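Local atomic coordinates of precorrin-6y methyltransferase/putative decarboxylase (Methanothermobacter thermautotrophicus, PDB entry 1L3I), a protein that probably methylates C-15 of cobalt-precorrin-6B with S-adenosyl-L-methionine and decarboxylates C-12, giving cobalt-precorrin-7 on the anaerobic cobalamin pathway. Residues Val36-Gly41 / Asp102-Gly107; Asp90-Leu95 / Leu113-Arg118. All coordinates share one frame; numbering follows the deposited sequence.

Interaction 1: Val36-Gly41 / Asp102-Gly107; sequences VAVDVG and DIAVVG. With SAH (S-adenosyl-L-homocysteine), chain G.
V36-V40 and I103-V106 are neighbouring parallel strands in the middle of the Rossmann-type methyltransferase sheet, their axes 4.7 Å apart and only 9° from parallel. V38 and V40 turn both their N-H and their C=O to the partner strand; V105 N, for example, meets V38 O at 3.0 Å in a nearly straight bond. The intervening A37 and D39 bond instead to strand 57-62. Where the strands begin, V36 O takes two donors, D102 N at 2.8 Å and the more distant I103 N at 3.3 Å. D102 then reaches back: with CG anti to its own carbonyl carbon (chi1 -64°), OD2 offers its anti lone pair to V36 N, 2.9 Å away. Side chains pair in register. A37 CB sits 3.8 Å from I103 CB on one face, while V38 packs on A104 and V40 beside V106 on the other. D39, on the A37 face, sends OD2 to the hydroxyl of T48. The C-terminal ends reach the cofactor product, with G41 O 3.3 Å from SAH CG and G107 O 3.4 Å from SAH C5'. A side chain at G41 would collide with the ribose O4', and one at G107 with G41 O. Backbone amides, helped by the D102 carboxylate, do the joining; small aliphatic side chains fill both faces, and the glycines let ribose and strand ends come close.

Interaction 2: Asp90-Leu95 / Leu113-Arg118; sequences DAPEAL and LQEILR. With SAH (S-adenosyl-L-homocysteine), chain G.
E115 is the first residue of helix 113-118 to reach helix 91-95, and it does so by lying across the ring of P92. The two helices run side by side in the same direction, 10° apart with axes 9.5 Å from each other. Extended from the start, with CG anti to the backbone N (chi1 -175°), the glutamate side chain crosses that of P92 at about a right angle and brings CD to 3.5 Å from P92 CG. OE2 comes closest, 3.3 Å from P92 CB, a contact without a hydrogen bond. Cut back to an alanine, this position would lose the CG and carboxylate that lie against the proline, and that side of the P92 ring would probably be left uncovered. One residue on, I116 turns its branches to different partners. Its CG1 stands 4.0 Å from P92 CG, and CD1 continues to A91 CB at 3.9 Å. CG2 goes instead to L95, meeting CD1 of that leucine at 4.0 Å where the two side chains cross at roughly a right angle. Beyond these segments, I119 of the same helix carries the packing on against P92 and L95. What I116 backs is the adenine site. A91 N donates to SAH N1 at 2.9 Å from the first turn of its helix, and D90 OD1, which also forms a salt bridge with R63, lies 3.2 Å from SAH N6. No hydrogen bond passes between the two segments: apolar packing centred on I116 joins them, while the hydrogen bond of A91 goes to the ligand, where a backbone N-H reads N1 of the adenine as an acceptor.

The two contacts are layers of one Rossmann-type unit, their centres 11 Å apart. Along the chain the segments alternate: strand 36-40, helix 91-95, strand 101-106, helix 113-122, so strand 101-106 links the two helices of interaction 2 in sequence. Both helices lie over the sheet face that carries V38 and V40. V40 is the main junction, its CG1 3.6 Å from A91 CB and also against I116, while V38 and V40 together meet L95. The layers share SAH as well: interaction 1 borders its ribose and homocysteine part, and interaction 2 the adenine, so the packing between sheet and helices probably helps to set the two parts of the pocket relative to each other.

Interaction 1: Val36-Gly41 / Asp102-Gly107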
loop_
_atom_site.group_PDB
_atom_site.type_symbol
_atom_site.label_atom_id
_atom_site.label_comp_id
_atom_site.label_asym_id
_atom_site.label_seq_id
_atom_site.Cartn_x
_atom_site.Cartn_y
_atom_site.Cartn_z
ATOM N N VAL A 36 14.313 19.896 23.669
ATOM C CA VAL A 36 13.318 20.956 23.585
ATOM C C VAL A 36 12.681 20.715 22.220
ATOM O O VAL A 36 13.378 20.699 21.207
ATOM C CB VAL A 36 13.966 22.362 23.614
ATOM C CG1 VAL A 36 12.902 23.440 23.423
ATOM C CG2 VAL A 36 14.709 22.572 24.915
ATOM N N ALA A 37 11.377 20.486 22.184
ATOM C CA ALA A 37 10.720 20.210 20.929
ATOM C C ALA A 37 9.634 21.202 20.606
ATOM O O ALA A 37 9.102 21.859 21.493
ATOM C CB ALA A 37 10.139 18.804 20.969
ATOM N N VAL A 38 9.321 21.321 19.319
ATOM C CA VAL A 38 8.237 22.193 18.872
ATOM C C VAL A 38 7.347 21.379 17.940
ATOM O O VAL A 38 7.841 20.638 17.090
ATOM C CB VAL A 38 8.734 23.490 18.157
ATOM C CG1 VAL A 38 9.489 23.161 16.894
ATOM C CG2 VAL A 38 7.559 24.387 17.829
ATOM N N ASP A 39 6.042 21.444 18.178
ATOM C CA ASP A 39 5.069 20.749 17.351
ATOM C C ASP A 39 4.279 21.820 16.621
ATOM O O ASP A 39 3.406 22.468 17.198
ATOM C CB ASP A 39 4.151 19.874 18.216
ATOM C CG ASP A 39 3.141 19.073 17.395
ATOM O OD1 ASP A 39 3.342 18.889 16.183
ATOM O OD2 ASP A 39 2.134 18.629 17.958
ATOM N N VAL A 40 4.642 22.061 15.361
ATOM C CA VAL A 40 3.977 23.060 14.539
ATOM C C VAL A 40 2.671 22.485 14.000
ATOM O O VAL A 40 2.685 21.551 13.179
ATOM C CB VAL A 40 4.890 23.511 13.375
ATOM C CG1 VAL A 40 4.207 24.554 12.523
ATOM C CG2 VAL A 40 6.205 24.048 13.915
ATOM N N GLY A 41 1.546 23.037 14.459
ATOM C CA GLY A 41 0.251 22.552 14.029
ATOM C C GLY A 41 -0.087 21.351 14.875
ATOM O O GLY A 41 -0.187 20.243 14.377
ATOM N N ASP A 102 15.636 21.077 19.609
ATOM C CA ASP A 102 16.359 19.859 19.296
ATOM C C ASP A 102 15.518 19.040 18.325
ATOM O O ASP A 102 16.057 18.320 17.483
ATOM C CB ASP A 102 16.593 19.054 20.563
ATOM C CG ASP A 102 17.472 19.784 21.555
ATOM O OD1 ASP A 102 18.673 19.963 21.249
ATOM O OD2 ASP A 102 16.969 20.201 22.625
ATOM N N ILE A 103 14.196 19.156 18.462
ATOM C CA ILE A 103 13.256 18.429 17.631
ATOM C C ILE A 103 12.163 19.361 17.115
ATOM O O ILE A 103 11.606 20.165 17.862
ATOM C CB ILE A 103 12.577 17.290 18.429
ATOM C CG1 ILE A 103 13.614 16.295 18.941
ATOM C CG2 ILE A 103 11.533 16.579 17.585
ATOM C CD1 ILE A 103 13.067 15.366 20.000
ATOM N N ALA A 104 11.850 19.241 15.834
ATOM C CA ALA A 104 10.800 20.028 15.214
ATOM C C ALA A 104 9.930 19.110 14.348
ATOM O O ALA A 104 10.418 18.464 13.409
ATOM C CB ALA A 104 11.394 21.134 14.360
ATOM N N VAL A 105 8.652 19.014 14.706
ATOM C CA VAL A 105 7.679 18.216 13.957
ATOM C C VAL A 105 6.675 19.193 13.349
ATOM O O VAL A 105 6.058 20.009 14.062
ATOM C CB VAL A 105 6.922 17.215 14.851
ATOM C CG1 VAL A 105 5.832 16.473 14.029
ATOM C CG2 VAL A 105 7.921 16.239 15.487
ATOM N N VAL A 106 6.557 19.167 12.031
ATOM C CA VAL A 106 5.619 20.048 11.362
ATOM C C VAL A 106 4.394 19.225 10.994
ATOM O O VAL A 106 4.420 18.476 10.017
ATOM C CB VAL A 106 6.233 20.693 10.096
ATOM C CG1 VAL A 106 5.279 21.740 9.531
ATOM C CG2 VAL A 106 7.568 21.323 10.436
ATOM N N GLY A 107 3.343 19.351 11.801
ATOM C CA GLY A 107 2.109 18.616 11.568
ATOM C C GLY A 107 1.128 19.306 10.636
ATOM O O GLY A 107 0.140 18.691 10.225
HETATM N N SAH G . -0.636 15.957 14.279
HETATM C CA SAH G . -1.859 16.381 14.969
HETATM C CB SAH G . -2.923 16.909 13.971
HETATM C CG SAH G . -2.437 18.144 13.162
HETATM S SD SAH G . -3.609 18.857 12.001
HETATM C C SAH G . -2.407 15.202 15.762
HETATM O O SAH G . -1.762 14.139 15.717
HETATM O OXT SAH G . -3.449 15.360 16.429
HETATM C "C5'" SAH G . -2.691 20.228 11.344
HETATM C "C4'" SAH G . -2.787 21.451 12.185
HETATM O "O4'" SAH G . -2.014 22.438 11.477
HETATM C "C3'" SAH G . -4.257 22.077 12.373
HETATM O "O3'" SAH G . -4.830 22.108 13.720
HETATM C "C2'" SAH G . -4.034 23.464 11.727
HETATM O "O2'" SAH G . -4.855 24.554 12.175
HETATM C "C1'" SAH G . -2.547 23.650 11.930
HETATM N N9 SAH G . -1.822 24.618 11.117
HETATM C C8 SAH G . -1.720 24.651 9.705
HETATM N N7 SAH G . -0.979 25.642 9.311
HETATM C C5 SAH G . -0.576 26.309 10.489
HETATM C C6 SAH G . 0.223 27.440 10.738
HETATM N N6 SAH G . 0.793 28.137 9.748
HETATM N N1 SAH G . 0.437 27.840 12.023
HETATM C C2 SAH G . -0.133 27.137 12.994
HETATM N N3 SAH G . -0.898 26.065 12.890
HETATM C C4 SAH G . -1.089 25.689 11.609
#

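Interaction 2: Asp90-Leu95 / Leu113-Arg118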
loop_
_atom_site.group_PDB
_atom_site.type_symbol
_atom_site.label_atom_id
_atom_site.label_comp_id
_atom_site.label_asym_id
_atom_site.label_seq_id
_atom_site.Cartn_x
_atom_site.Cartn_y
_atom_site.Cartn_z
ATOM N N ASP A 90 -0.306 31.991 14.213
ATOM C CA ASP A 90 0.317 31.514 12.997
ATOM C C ASP A 90 1.751 31.098 13.359
ATOM O O ASP A 90 2.447 31.808 14.079
ATOM C CB ASP A 90 0.298 32.640 11.965
ATOM C CG ASP A 90 0.476 32.137 10.553
ATOM O OD1 ASP A 90 -0.189 31.140 10.174
ATOM O OD2 ASP A 90 1.277 32.756 9.820
ATOM N N ALA A 91 2.169 29.947 12.851
ATOM C CA ALA A 91 3.483 29.377 13.131
ATOM C C ALA A 91 4.730 30.251 13.037
ATOM O O ALA A 91 5.519 30.287 13.985
ATOM C CB ALA A 91 3.696 28.100 12.319
ATOM N N PRO A 92 4.951 30.942 11.902
ATOM C CA PRO A 92 6.173 31.761 11.841
ATOM C C PRO A 92 6.315 32.771 12.984
ATOM O O PRO A 92 7.369 32.825 13.624
ATOM C CB PRO A 92 6.074 32.405 10.470
ATOM C CG PRO A 92 5.357 31.339 9.671
ATOM C CD PRO A 92 4.235 30.998 10.622
ATOM N N GLU A 93 5.230 33.491 13.286
ATOM C CA GLU A 93 5.213 34.473 14.369
ATOM C C GLU A 93 5.575 33.795 15.681
ATOM O O GLU A 93 6.440 34.281 16.419
ATOM C CB GLU A 93 3.821 35.136 14.488
ATOM C CG GLU A 93 3.413 35.687 15.893
ATOM C CD GLU A 93 2.665 34.657 16.776
ATOM O OE1 GLU A 93 1.684 34.039 16.283
ATOM O OE2 GLU A 93 3.049 34.467 17.965
ATOM N N ALA A 94 4.910 32.669 15.949
ATOM C CA ALA A 94 5.087 31.888 17.174
ATOM C C ALA A 94 6.476 31.284 17.296
ATOM O O ALA A 94 7.069 31.297 18.380
ATOM C CB ALA A 94 4.043 30.801 17.246
ATOM N N LEU A 95 6.986 30.754 16.185
ATOM C CA LEU A 95 8.310 30.120 16.151
ATOM C C LEU A 95 9.429 31.076 16.546
ATOM O O LEU A 95 10.414 30.657 17.144
ATOM C CB LEU A 95 8.605 29.535 14.765
ATOM C CG LEU A 95 8.013 28.173 14.412
ATOM C CD1 LEU A 95 8.162 27.969 12.921
ATOM C CD2 LEU A 95 8.698 27.057 15.203
ATOM N N LEU A 113 4.765 26.487 4.534
ATOM C CA LEU A 113 5.778 25.465 4.793
ATOM C C LEU A 113 7.213 25.961 4.654
ATOM O O LEU A 113 8.042 25.802 5.560
ATOM C CB LEU A 113 5.571 24.243 3.895
ATOM C CG LEU A 113 6.590 23.134 4.138
ATOM C CD1 LEU A 113 6.437 22.546 5.539
ATOM C CD2 LEU A 113 6.435 22.073 3.074
ATOM N N GLN A 114 7.496 26.568 3.509
ATOM C CA GLN A 114 8.827 27.085 3.212
ATOM C C GLN A 114 9.333 28.037 4.292
ATOM O O GLN A 114 10.459 27.899 4.775
ATOM C CB GLN A 114 8.790 27.785 1.865
ATOM C CG GLN A 114 10.125 28.259 1.373
ATOM C CD GLN A 114 10.006 28.896 0.013
ATOM O OE1 GLN A 114 9.489 30.015 -0.123
ATOM N NE2 GLN A 114 10.465 28.183 -1.013
ATOM N N GLU A 115 8.481 28.980 4.680
ATOM C CA GLU A 115 8.810 29.976 5.702
ATOM C C GLU A 115 9.076 29.301 7.045
ATOM O O GLU A 115 10.064 29.606 7.718
ATOM C CB GLU A 115 7.644 30.955 5.839
ATOM C CG GLU A 115 7.875 32.108 6.779
ATOM C CD GLU A 115 6.675 33.046 6.862
ATOM O OE1 GLU A 115 5.662 32.807 6.154
ATOM O OE2 GLU A 115 6.748 34.030 7.640
ATOM N N ILE A 116 8.155 28.410 7.427
ATOM C CA ILE A 116 8.195 27.642 8.667
ATOM C C ILE A 116 9.495 26.862 8.743
ATOM O O ILE A 116 10.159 26.869 9.777
ATOM C CB ILE A 116 6.999 26.652 8.727
ATOM C CG1 ILE A 116 5.694 27.415 8.929
ATOM C CG2 ILE A 116 7.179 25.612 9.837
ATOM C CD1 ILE A 116 4.471 26.524 8.816
ATOM N N LEU A 117 9.874 26.216 7.643
ATOM C CA LEU A 117 11.112 25.438 7.623
ATOM C C LEU A 117 12.371 26.304 7.743
ATOM O O LEU A 117 13.228 26.024 8.579
ATOM C CB LEU A 117 11.186 24.544 6.381
ATOM C CG LEU A 117 10.282 23.316 6.351
ATOM C CD1 LEU A 117 10.551 22.598 5.050
ATOM C CD2 LEU A 117 10.523 22.403 7.553
ATOM N N ARG A 118 12.459 27.373 6.946
ATOM C CA ARG A 118 13.604 28.285 6.990
ATOM C C ARG A 118 13.833 28.751 8.416
ATOM O O ARG A 118 14.966 28.794 8.866
ATOM C CB ARG A 118 13.364 29.515 6.129
ATOM C CG ARG A 118 13.618 29.338 4.651
ATOM C CD ARG A 118 13.423 30.672 3.974
ATOM N NE ARG A 118 13.443 30.603 2.527
ATOM C CZ ARG A 118 12.511 31.139 1.746
ATOM N NH1 ARG A 118 11.464 31.776 2.278
ATOM N NH2 ARG A 118 12.637 31.092 0.415
HETATM N N SAH G . -0.636 15.957 14.279
HETATM C CA SAH G . -1.859 16.381 14.969
HETATM C CB SAH G . -2.923 16.909 13.971
HETATM C CG SAH G . -2.437 18.144 13.162
HETATM S SD SAH G . -3.609 18.857 12.001
HETATM C C SAH G . -2.407 15.202 15.762
HETATM O O SAH G . -1.762 14.139 15.717
HETATM O OXT SAH G . -3.449 15.360 16.429
HETATM C "C5'" SAH G . -2.691 20.228 11.344
HETATM C "C4'" SAH G . -2.787 21.451 12.185
HETATM O "O4'" SAH G . -2.014 22.438 11.477
HETATM C "C3'" SAH G . -4.257 22.077 12.373
HETATM O "O3'" SAH G . -4.830 22.108 13.720
HETATM C "C2'" SAH G . -4.034 23.464 11.727
HETATM O "O2'" SAH G . -4.855 24.554 12.175
HETATM C "C1'" SAH G . -2.547 23.650 11.930
HETATM N N9 SAH G . -1.822 24.618 11.117
HETATM C C8 SAH G . -1.720 24.651 9.705
HETATM N N7 SAH G . -0.979 25.642 9.311
HETATM C C5 SAH G . -0.576 26.309 10.489
HETATM C C6 SAH G . 0.223 27.440 10.738
HETATM N N6 SAH G . 0.793 28.137 9.748
HETATM N N1 SAH G . 0.437 27.840 12.023
HETATM C C2 SAH G . -0.133 27.137 12.994
HETATM N N3 SAH G . -0.898 26.065 12.890
HETATM C C4 SAH G . -1.089 25.689 11.609
#